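Local coordinates for glycosyl hydrolase family 26 (Bacteroides ovatus, PDB 4ZXO), which probably hydrolyses beta-mannan chains such as galactomannan, acting as a family 26 glycoside hydrolase beta-mannanase with a TIM-barrel fold, at residues I276-S279 against L280-T283; T285-P288 against V289-Y293; A321-F324 against V325-S328; K332-F335 against V336-F340. All coordinates share one frame; numbering follows the deposited sequence.

Overall arrangement
The four contacts follow one another along the last part of the chain. Three lie on helices or a loop around the TIM barrel, and interaction 4 includes strand 333-334, which pairs with strand 27-32. Interactions 1 and 2 share helix 281-290, and their centres are about 13 Å apart. Interaction 1 holds the turn that starts this helix, and interaction 2 lies further along it. Interaction 3 is helix 321-328, which packs against the helix start with its centre about 9 Å from that of interaction 1. Interaction 4 lies about 15 Å from interaction 3 between centres. Interactions 3 and 4 both bind the potassium ion, which thus ties helix 321-328 to the strand that follows.

Interaction 1. Residues I276-S279 against L280-T283; sequences IPDS and LWWT
Leu280 meets Asp278 through its backbone. Its N-H donates to Asp278 OD1 at 2.9 Å and 155°, and reaches the oxygen from above the carboxylate plane. This closes an Asx turn. Asp278 holds CG anti to its own N (chi1 176°), which swings the carboxylate forward over the next peptides. A water donates to Asp278 OD2 at 2.7 Å and, weakly, to Leu280 O. Leu280 is the N-cap of helix 281-290.

Trp281 comes next. Its N donates to Asp278 O at 3.1 Å and completes a type I beta turn from Asp278 to Trp281. The N-H approaches from well above the carbonyl plane, and the bond is bent, at 142°. Asp278 OD2 sits at the edge of the indole, 4.0 Å from Trp281 CD1. Ile276 CG2 touches Trp281 CB at 3.6 Å, and the two side chains cross at about a right angle. The indole N-H of Trp281 is taken by Gln238.

Trp282 also meets Ile276, through CZ2 at 4.1 Å from Ile276 CD1. One face of the Trp282 ring is covered by Trp281 CE3, 3.7 Å above the centre. Ser320 accepts the Trp282 indole N-H. The turn ends the loop that follows strand 266-271 and leads into helix 281-290, and Leu280 and Trp282 lean on helix 321-328.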
loop_
_atom_site.group_PDB
_atom_site.type_symbol
_atom_site.label_atom_id
_atom_site.label_comp_id
_atom_site.label_asym_id
_atom_site.label_seq_id
_atom_site.Cartn_x
_atom_site.Cartn_y
_atom_site.Cartn_z
ATOM N N ILE A 276 -5.860 8.674 16.732
ATOM C CA ILE A 276 -6.037 7.586 17.708
ATOM C C ILE A 276 -6.432 8.044 19.108
ATOM O O ILE A 276 -5.640 7.912 20.067
ATOM C CB ILE A 276 -4.736 6.696 17.848
ATOM C CG1 ILE A 276 -4.028 6.531 16.505
ATOM C CG2 ILE A 276 -5.147 5.322 18.328
ATOM C CD1 ILE A 276 -2.601 7.071 16.493
ATOM N N PRO A 277 -7.663 8.563 19.253
ATOM C CA PRO A 277 -8.053 9.152 20.544
ATOM C C PRO A 277 -8.318 8.075 21.593
ATOM O O PRO A 277 -8.475 8.403 22.771
ATOM C CB PRO A 277 -9.351 9.873 20.238
ATOM C CG PRO A 277 -9.586 9.797 18.777
ATOM C CD PRO A 277 -8.646 8.827 18.183
ATOM N N ASP A 278 -8.448 6.822 21.141
ATOM C CA ASP A 278 -8.688 5.676 22.003
ATOM C C ASP A 278 -7.355 5.182 22.472
ATOM O O ASP A 278 -6.570 4.688 21.647
ATOM C CB ASP A 278 -9.409 4.595 21.197
ATOM C CG ASP A 278 -9.635 3.297 21.955
ATOM O OD1 ASP A 278 -9.187 3.143 23.103
ATOM O OD2 ASP A 278 -10.297 2.398 21.364
ATOM N N SER A 279 -7.103 5.326 23.774
ATOM C CA SER A 279 -5.774 5.049 24.296
ATOM C C SER A 279 -5.426 3.540 24.222
ATOM O O SER A 279 -4.225 3.154 24.366
ATOM C CB SER A 279 -5.676 5.560 25.714
ATOM O OG SER A 279 -6.477 4.785 26.587
ATOM N N LEU A 280 -6.445 2.703 23.983
ATOM C CA LEU A 280 -6.263 1.242 23.901
ATOM C C LEU A 280 -6.606 0.723 22.522
ATOM O O LEU A 280 -6.980 -0.435 22.379
ATOM C CB LEU A 280 -7.137 0.520 24.927
ATOM C CG LEU A 280 -6.834 0.841 26.395
ATOM C CD1 LEU A 280 -7.795 0.124 27.300
ATOM C CD2 LEU A 280 -5.415 0.420 26.717
ATOM N N TRP A 281 -6.469 1.570 21.504
ATOM C CA TRP A 281 -6.941 1.150 20.165
ATOM C C TRP A 281 -6.202 -0.052 19.628
ATOM O O TRP A 281 -6.811 -0.951 19.040
ATOM C CB TRP A 281 -6.825 2.275 19.132
ATOM C CG TRP A 281 -7.535 1.948 17.848
ATOM C CD1 TRP A 281 -8.885 1.895 17.664
ATOM C CD2 TRP A 281 -6.945 1.640 16.596
ATOM N NE1 TRP A 281 -9.177 1.556 16.382
ATOM C CE2 TRP A 281 -8.001 1.392 15.691
ATOM C CE3 TRP A 281 -5.620 1.515 16.147
ATOM C CZ2 TRP A 281 -7.785 1.038 14.353
ATOM C CZ3 TRP A 281 -5.395 1.173 14.770
ATOM C CH2 TRP A 281 -6.495 0.957 13.901
ATOM N N TRP A 282 -4.890 -0.073 19.834
ATOM C CA TRP A 282 -4.030 -1.088 19.196
ATOM C C TRP A 282 -4.305 -2.499 19.718
ATOM O O TRP A 282 -4.513 -3.426 18.920
ATOM C CB TRP A 282 -2.549 -0.721 19.414
ATOM C CG TRP A 282 -2.257 0.634 18.882
ATOM C CD1 TRP A 282 -2.210 1.809 19.584
ATOM C CD2 TRP A 282 -2.100 0.984 17.508
ATOM N NE1 TRP A 282 -2.017 2.877 18.722
ATOM C CE2 TRP A 282 -1.899 2.390 17.443
ATOM C CE3 TRP A 282 -2.044 0.240 16.334
ATOM C CZ2 TRP A 282 -1.730 3.073 16.243
ATOM C CZ3 TRP A 282 -1.841 0.912 15.134
ATOM C CH2 TRP A 282 -1.693 2.327 15.105
ATOM N N THR A 283 -4.301 -2.674 21.051
ATOM C CA THR A 283 -4.579 -4.004 21.599
ATOM C C THR A 283 -6.029 -4.254 21.835
ATOM O O THR A 283 -6.461 -5.405 21.924
ATOM C CB THR A 283 -3.860 -4.275 22.952
ATOM O OG1 THR A 283 -4.324 -3.352 23.966
ATOM C CG2 THR A 283 -2.352 -4.123 22.753
HETATM O O HOH W 1 -9.833 -0.173 21.896
#

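Interaction 2. Residues T285-P288 against V289-Y293; sequences TLLP and VIEKY
Leu286 O is gripped by two amides of the following turn. Ile290 N donates at 2.9 Å, almost straight at 170° and close to the line of the carbonyl. Val289 N adds a weak bond to the same oxygen. One residue on, Glu291 N donates to Leu287 O at 3.0 Å.

Pro288 has no N-H to give to the turn before, and the helix is kinked there. A water donates to Pro288 O at 2.7 Å and to Glu291 OE2 at 2.6 Å, so it bridges the two. The Lys292 chain passes the same carbonyl, while Lys292 N turns to Val289 O.

Glu291 folds back along the helix. Its CG stands between the backbone N and the carbonyl carbon (chi1 70°), and from there the extended chain runs back past Leu287 O. This lays OE2 3.6 Å from Pro288 CA. Glu291 OE1 lies 4.0 Å from Leu287 CG, and OE1 also forms a salt bridge with Lys332 NZ.

The apolar side is built from Leu286 and Ile290. Leu286 CD1 touches Ile290 CG2 at 3.7 Å. Ile290 continues onto strands 295-300 and 333-334, and Val289 onto Leu248 of helix 241-262. The helix belongs to the beta-alpha-beta unit of strands 266-271 and 295-300. Its chemistry is divided: branched aliphatic groups face the strands and the adjacent helix, while Glu291 has a cationic partner and a water, a setting that would probably keep its carboxylate charged.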
loop_
_atom_site.group_PDB
_atom_site.type_symbol
_atom_site.label_atom_id
_atom_site.label_comp_id
_atom_site.label_asym_id
_atom_site.label_seq_id
_atom_site.Cartn_x
_atom_site.Cartn_y
_atom_site.Cartn_z
ATOM N N THR A 285 -8.746 -2.893 19.998
ATOM C CA THR A 285 -9.596 -2.922 18.788
ATOM C C THR A 285 -8.886 -3.585 17.606
ATOM O O THR A 285 -9.382 -4.554 17.062
ATOM C CB THR A 285 -10.029 -1.505 18.410
ATOM O OG1 THR A 285 -10.790 -0.973 19.494
ATOM C CG2 THR A 285 -10.932 -1.496 17.201
ATOM N N LEU A 286 -7.723 -3.079 17.208
ATOM C CA LEU A 286 -7.108 -3.598 15.983
ATOM C C LEU A 286 -6.617 -5.055 16.113
ATOM O O LEU A 286 -6.947 -5.939 15.286
ATOM C CB LEU A 286 -5.933 -2.709 15.592
ATOM C CG LEU A 286 -5.231 -3.130 14.306
ATOM C CD1 LEU A 286 -6.067 -3.027 13.044
ATOM C CD2 LEU A 286 -3.928 -2.357 14.056
ATOM N N LEU A 287 -5.793 -5.314 17.117
ATOM C CA LEU A 287 -5.163 -6.654 17.237
ATOM C C LEU A 287 -6.174 -7.780 17.357
ATOM O O LEU A 287 -6.040 -8.790 16.670
ATOM C CB LEU A 287 -4.202 -6.660 18.412
ATOM C CG LEU A 287 -3.359 -7.956 18.543
ATOM C CD1 LEU A 287 -2.528 -8.285 17.267
ATOM C CD2 LEU A 287 -2.425 -7.887 19.754
ATOM N N PRO A 288 -7.227 -7.609 18.169
ATOM C CA PRO A 288 -8.152 -8.766 18.252
ATOM C C PRO A 288 -8.853 -9.089 16.956
ATOM O O PRO A 288 -9.231 -10.246 16.764
ATOM C CB PRO A 288 -9.190 -8.345 19.295
ATOM C CG PRO A 288 -8.461 -7.323 20.168
ATOM C CD PRO A 288 -7.517 -6.573 19.189
ATOM N N VAL A 289 -8.967 -8.117 16.051
ATOM C CA VAL A 289 -9.533 -8.411 14.749
ATOM C C VAL A 289 -8.497 -9.019 13.834
ATOM O O VAL A 289 -8.734 -10.101 13.313
ATOM C CB VAL A 289 -10.123 -7.159 14.068
ATOM C CG1 VAL A 289 -10.656 -7.524 12.674
ATOM C CG2 VAL A 289 -11.258 -6.612 14.922
ATOM N N ILE A 290 -7.344 -8.361 13.655
ATOM C CA ILE A 290 -6.443 -8.795 12.595
ATOM C C ILE A 290 -5.757 -10.117 12.929
ATOM O O ILE A 290 -5.404 -10.855 12.015
ATOM C CB ILE A 290 -5.377 -7.730 12.220
ATOM C CG1 ILE A 290 -4.452 -7.409 13.381
ATOM C CG2 ILE A 290 -6.056 -6.447 11.714
ATOM C CD1 ILE A 290 -3.326 -6.475 12.990
ATOM N N GLU A 291 -5.611 -10.453 14.212
ATOM C CA GLU A 291 -4.891 -11.679 14.559
ATOM C C GLU A 291 -5.635 -12.927 14.158
ATOM O O GLU A 291 -5.035 -14.015 14.163
ATOM C CB GLU A 291 -4.578 -11.728 16.048
ATOM C CG GLU A 291 -5.802 -11.930 16.921
ATOM C CD GLU A 291 -5.469 -11.853 18.412
ATOM O OE1 GLU A 291 -4.257 -11.859 18.744
ATOM O OE2 GLU A 291 -6.400 -11.793 19.245
ATOM N N LYS A 292 -6.901 -12.782 13.775
ATOM C CA LYS A 292 -7.713 -13.928 13.354
ATOM C C LYS A 292 -7.521 -14.290 11.873
ATOM O O LYS A 292 -8.101 -15.249 11.382
ATOM C CB LYS A 292 -9.203 -13.639 13.607
ATOM C CG LYS A 292 -9.574 -13.275 15.052
ATOM C CD LYS A 292 -11.041 -13.276 15.251
ATOM C CE LYS A 292 -11.741 -12.196 14.495
ATOM N NZ LYS A 292 -13.243 -12.348 14.711
ATOM N N TYR A 293 -6.708 -13.516 11.161
ATOM C CA TYR A 293 -6.625 -13.661 9.707
ATOM C C TYR A 293 -5.182 -13.716 9.285
ATOM O O TYR A 293 -4.341 -13.073 9.895
ATOM C CB TYR A 293 -7.312 -12.478 8.997
ATOM C CG TYR A 293 -8.753 -12.331 9.389
ATOM C CD1 TYR A 293 -9.756 -13.114 8.764
ATOM C CD2 TYR A 293 -9.139 -11.439 10.391
ATOM C CE1 TYR A 293 -11.055 -12.985 9.124
ATOM C CE2 TYR A 293 -10.452 -11.357 10.771
ATOM C CZ TYR A 293 -11.404 -12.081 10.122
ATOM O OH TYR A 293 -12.743 -11.988 10.492
HETATM O O HOH W 2 -8.883 -12.242 18.544
#

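Interaction 3. Residues A321-F324 against V325-S328; sequences ADDF and VKFS. With K (potassium ion), chain B.
Phe324 and Phe327 supply the main side-chain contact. Their rings meet obliquely, with planes at 31°, and Phe324 CE1 comes within 3.9 Å of Phe327 CD2. Their spacing of three residues puts both on one flank of the helix, and their like first torsions, with CG anti to the backbone N, give the rings a similar lean. There both meet Trp282: Phe324 edge-to-face, and Phe327 at a steeper tilt than its pairing with Phe324. Phe324 also packs edge-to-face with Phe29.

The backbone bonds are those of a regular alpha helix. Val325 N, Lys326 N, Phe327 N and Ser328 N donate to the carbonyls of Ala321, Asp322, Asp323 and Phe324 in turn. The closest is Ser328 N to Phe324 O at 2.8 Å. This two-turn helix lies against the start of helix 281-290, and Asp323 OD1 takes the hydroxyl of Thr283.

Ser328 bends its side chain back. Its OG donates to Val325 O at 2.6 Å.

Metal binding is the remaining kind. The Ser328 carbonyl oxygen holds the potassium ion at 2.6 Å, with four waters around the ion. Ser330 and Ile333 give it their own carbonyls.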
loop_
_atom_site.group_PDB
_atom_site.type_symbol
_atom_site.label_atom_id
_atom_site.label_comp_id
_atom_site.label_asym_id
_atom_site.label_seq_id
_atom_site.Cartn_x
_atom_site.Cartn_y
_atom_site.Cartn_z
ATOM N N ALA A 321 0.174 5.776 22.789
ATOM C CA ALA A 321 1.548 5.276 22.572
ATOM C C ALA A 321 1.951 4.080 23.428
ATOM O O ALA A 321 2.511 3.111 22.903
ATOM C CB ALA A 321 2.547 6.393 22.780
ATOM N N ASP A 322 1.647 4.117 24.717
ATOM C CA ASP A 322 1.988 2.974 25.560
ATOM C C ASP A 322 1.312 1.707 25.057
ATOM O O ASP A 322 1.914 0.646 25.048
ATOM C CB ASP A 322 1.579 3.229 27.007
ATOM C CG ASP A 322 2.453 4.260 27.675
ATOM O OD1 ASP A 322 3.559 4.514 27.174
ATOM O OD2 ASP A 322 2.030 4.796 28.725
ATOM N N ASP A 323 0.067 1.827 24.601
ATOM C CA ASP A 323 -0.642 0.639 24.127
ATOM C C ASP A 323 -0.050 0.152 22.794
ATOM O O ASP A 323 -0.050 -1.049 22.518
ATOM C CB ASP A 323 -2.142 0.936 23.956
ATOM C CG ASP A 323 -2.927 -0.297 23.589
ATOM O OD1 ASP A 323 -2.985 -1.213 24.424
ATOM O OD2 ASP A 323 -3.517 -0.328 22.480
ATOM N N PHE A 324 0.403 1.080 21.941
ATOM C CA PHE A 324 1.102 0.690 20.731
ATOM C C PHE A 324 2.369 -0.107 21.079
ATOM O O PHE A 324 2.721 -1.058 20.377
ATOM C CB PHE A 324 1.468 1.923 19.913
ATOM C CG PHE A 324 2.169 1.587 18.632
ATOM C CD1 PHE A 324 1.456 1.080 17.547
ATOM C CD2 PHE A 324 3.542 1.713 18.529
ATOM C CE1 PHE A 324 2.099 0.763 16.360
ATOM C CE2 PHE A 324 4.212 1.361 17.341
ATOM C CZ PHE A 324 3.467 0.905 16.243
ATOM N N VAL A 325 3.078 0.310 22.128
ATOM C CA VAL A 325 4.259 -0.467 22.537
ATOM C C VAL A 325 3.836 -1.909 22.877
ATOM O O VAL A 325 4.466 -2.849 22.424
ATOM C CB VAL A 325 4.992 0.158 23.725
ATOM C CG1 VAL A 325 6.103 -0.822 24.233
ATOM C CG2 VAL A 325 5.653 1.497 23.287
ATOM N N LYS A 326 2.751 -2.066 23.643
ATOM C CA LYS A 326 2.266 -3.388 23.997
ATOM C C LYS A 326 1.869 -4.203 22.739
ATOM O O LYS A 326 2.167 -5.394 22.613
ATOM C CB LYS A 326 1.085 -3.253 24.959
ATOM C CG LYS A 326 0.427 -4.552 25.393
ATOM C CD LYS A 326 -0.594 -4.282 26.531
ATOM C CE LYS A 326 -1.791 -5.242 26.568
ATOM N NZ LYS A 326 -1.344 -6.659 26.536
ATOM N N PHE A 327 1.161 -3.543 21.833
ATOM C CA PHE A 327 0.810 -4.139 20.536
ATOM C C PHE A 327 2.036 -4.612 19.780
ATOM O O PHE A 327 2.057 -5.708 19.211
ATOM C CB PHE A 327 0.049 -3.074 19.753
ATOM C CG PHE A 327 -0.147 -3.330 18.277
ATOM C CD1 PHE A 327 -1.231 -4.087 17.809
ATOM C CD2 PHE A 327 0.747 -2.789 17.354
ATOM C CE1 PHE A 327 -1.448 -4.253 16.424
ATOM C CE2 PHE A 327 0.560 -2.987 15.968
ATOM C CZ PHE A 327 -0.547 -3.722 15.507
ATOM N N SER A 328 3.075 -3.783 19.796
ATOM C CA SER A 328 4.283 -4.090 19.036
ATOM C C SER A 328 4.970 -5.314 19.595
ATOM O O SER A 328 5.640 -5.988 18.857
ATOM C CB SER A 328 5.265 -2.913 19.010
ATOM O OG SER A 328 5.961 -2.756 20.243
HETATM K K K B . 6.437 -8.118 17.673
HETATM O O HOH W 3 7.298 -9.529 19.707
HETATM O O HOH W 4 9.363 -9.007 18.307
HETATM O O HOH W 5 8.443 -6.805 17.145
HETATM O O HOH W 6 7.941 -10.294 16.967
#

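Interaction 4. Residues K332-F335 against V336-F340; sequences KILF and VGDNF. With K (potassium ion), chain B.
Phe335 and Asp338 are bonded twice, with donor and acceptor exchanged. Phe335 N donates to Asp338 OD2 at 2.7 Å and 165°, while Asp338 N donates to Phe335 O at 2.9 Å. The second bond closes a type II beta turn. The first reaches OD2 from above the carboxylate plane. Asp338 CG stands beside its own backbone N (chi1 -66°), which brings the carboxylate back across the turn to the strand end. The Phe335 ring and this carboxylate lie side by side with their planes almost perpendicular. Gly337 takes the third position of the turn with a positive phi, as is usual in type II turns.

Phe340 comes up on Leu334 and the Phe335 carbonyl. Its CE2 lies 3.2 Å from Phe335 O, which sits at the ring edge near the ring plane. The same CE2 is 4.1 Å from Leu334 CB, and the two side chains slide past each other in opposite directions.

Asp338 also touches the metal's surroundings. A water at a long 3.1 Å from potassium donates to Asp338 OD1 at 2.7 Å, which places Asp338 in the second shell through a loose link. Ile333 O binds the ion itself at 2.4 Å. Strand 333-334 runs parallel to strand 27-32, and its turn helps frame a potassium site whose protein ligands are the backbone carbonyls of Ser328, Ser330 and Ile333.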
loop_
_atom_site.group_PDB
_atom_site.type_symbol
_atom_site.label_atom_id
_atom_site.label_comp_id
_atom_site.label_asym_id
_atom_site.label_seq_id
_atom_site.Cartn_x
_atom_site.Cartn_y
_atom_site.Cartn_z
ATOM N N LYS A 332 2.642 -11.788 17.057
ATOM C CA LYS A 332 1.954 -11.783 15.761
ATOM C C LYS A 332 2.335 -10.609 14.904
ATOM O O LYS A 332 2.008 -10.608 13.728
ATOM C CB LYS A 332 0.442 -11.804 15.987
ATOM C CG LYS A 332 0.067 -13.027 16.804
ATOM C CD LYS A 332 -1.406 -13.126 17.124
ATOM C CE LYS A 332 -1.681 -14.450 17.847
ATOM N NZ LYS A 332 -3.098 -14.536 18.239
ATOM N N ILE A 333 2.994 -9.594 15.467
ATOM C CA ILE A 333 3.191 -8.367 14.694
ATOM C C ILE A 333 4.658 -8.102 14.498
ATOM O O ILE A 333 5.400 -8.064 15.506
ATOM C CB ILE A 333 2.561 -7.130 15.416
ATOM C CG1 ILE A 333 1.096 -7.360 15.814
ATOM C CG2 ILE A 333 2.655 -5.794 14.592
ATOM C CD1 ILE A 333 0.152 -7.637 14.675
ATOM N N LEU A 334 5.072 -7.875 13.245
ATOM C CA LEU A 334 6.480 -7.926 12.900
ATOM C C LEU A 334 7.027 -6.551 12.502
ATOM O O LEU A 334 6.453 -5.825 11.677
ATOM C CB LEU A 334 6.729 -8.899 11.769
ATOM C CG LEU A 334 6.189 -10.311 11.943
ATOM C CD1 LEU A 334 6.364 -11.065 10.630
ATOM C CD2 LEU A 334 6.841 -11.042 13.082
ATOM N N PHE A 335 8.175 -6.231 13.061
ATOM C CA PHE A 335 8.886 -4.995 12.813
ATOM C C PHE A 335 10.268 -5.400 12.353
ATOM O O PHE A 335 10.724 -6.536 12.615
ATOM C CB PHE A 335 8.992 -4.106 14.104
ATOM C CG PHE A 335 7.683 -3.574 14.573
ATOM C CD1 PHE A 335 7.353 -2.223 14.392
ATOM C CD2 PHE A 335 6.761 -4.422 15.219
ATOM C CE1 PHE A 335 6.108 -1.715 14.817
ATOM C CE2 PHE A 335 5.527 -3.925 15.638
ATOM C CZ PHE A 335 5.183 -2.568 15.420
ATOM N N VAL A 336 10.987 -4.466 11.757
ATOM C CA VAL A 336 12.383 -4.717 11.426
ATOM C C VAL A 336 13.172 -5.180 12.640
ATOM O O VAL A 336 13.045 -4.578 13.714
ATOM C CB VAL A 336 13.007 -3.446 10.843
ATOM C CG1 VAL A 336 14.505 -3.604 10.734
ATOM C CG2 VAL A 336 12.368 -3.141 9.451
ATOM N N GLY A 337 13.985 -6.237 12.485
ATOM C CA GLY A 337 14.650 -6.921 13.619
ATOM C C GLY A 337 13.986 -8.233 14.039
ATOM O O GLY A 337 14.619 -9.118 14.638
ATOM N N ASP A 338 12.706 -8.409 13.703
ATOM C CA ASP A 338 12.013 -9.656 14.035
ATOM C C ASP A 338 12.373 -10.790 13.075
ATOM O O ASP A 338 13.151 -10.594 12.137
ATOM C CB ASP A 338 10.513 -9.397 14.068
ATOM C CG ASP A 338 10.121 -8.439 15.209
ATOM O OD1 ASP A 338 10.870 -8.354 16.202
ATOM O OD2 ASP A 338 9.075 -7.772 15.144
ATOM N N ASN A 339 11.831 -11.984 13.322
ATOM C CA ASN A 339 12.318 -13.183 12.655
ATOM C C ASN A 339 11.668 -13.405 11.306
ATOM O O ASN A 339 10.750 -14.255 11.169
ATOM C CB ASN A 339 12.084 -14.394 13.540
ATOM C CG ASN A 339 12.732 -15.645 13.003
ATOM O OD1 ASN A 339 13.670 -15.583 12.202
ATOM N ND2 ASN A 339 12.263 -16.775 13.451
ATOM N N PHE A 340 12.132 -12.643 10.317
ATOM C CA PHE A 340 11.716 -12.860 8.940
ATOM C C PHE A 340 12.888 -12.427 8.062
ATOM O O PHE A 340 13.734 -11.663 8.515
ATOM C CB PHE A 340 10.423 -12.065 8.607
ATOM C CG PHE A 340 10.592 -10.584 8.775
ATOM C CD1 PHE A 340 11.055 -9.792 7.728
ATOM C CD2 PHE A 340 10.274 -9.972 9.974
ATOM C CE1 PHE A 340 11.264 -8.414 7.875
ATOM C CE2 PHE A 340 10.461 -8.595 10.134
ATOM C CZ PHE A 340 10.925 -7.807 9.085
HETATM K K K B . 6.437 -8.118 17.673
HETATM O O HOH W 4 9.363 -9.007 18.307
HETATM O O HOH W 3 7.298 -9.529 19.707
HETATM O O HOH W 5 8.443 -6.805 17.145
HETATM O O HOH W 6 7.941 -10.294 16.967
#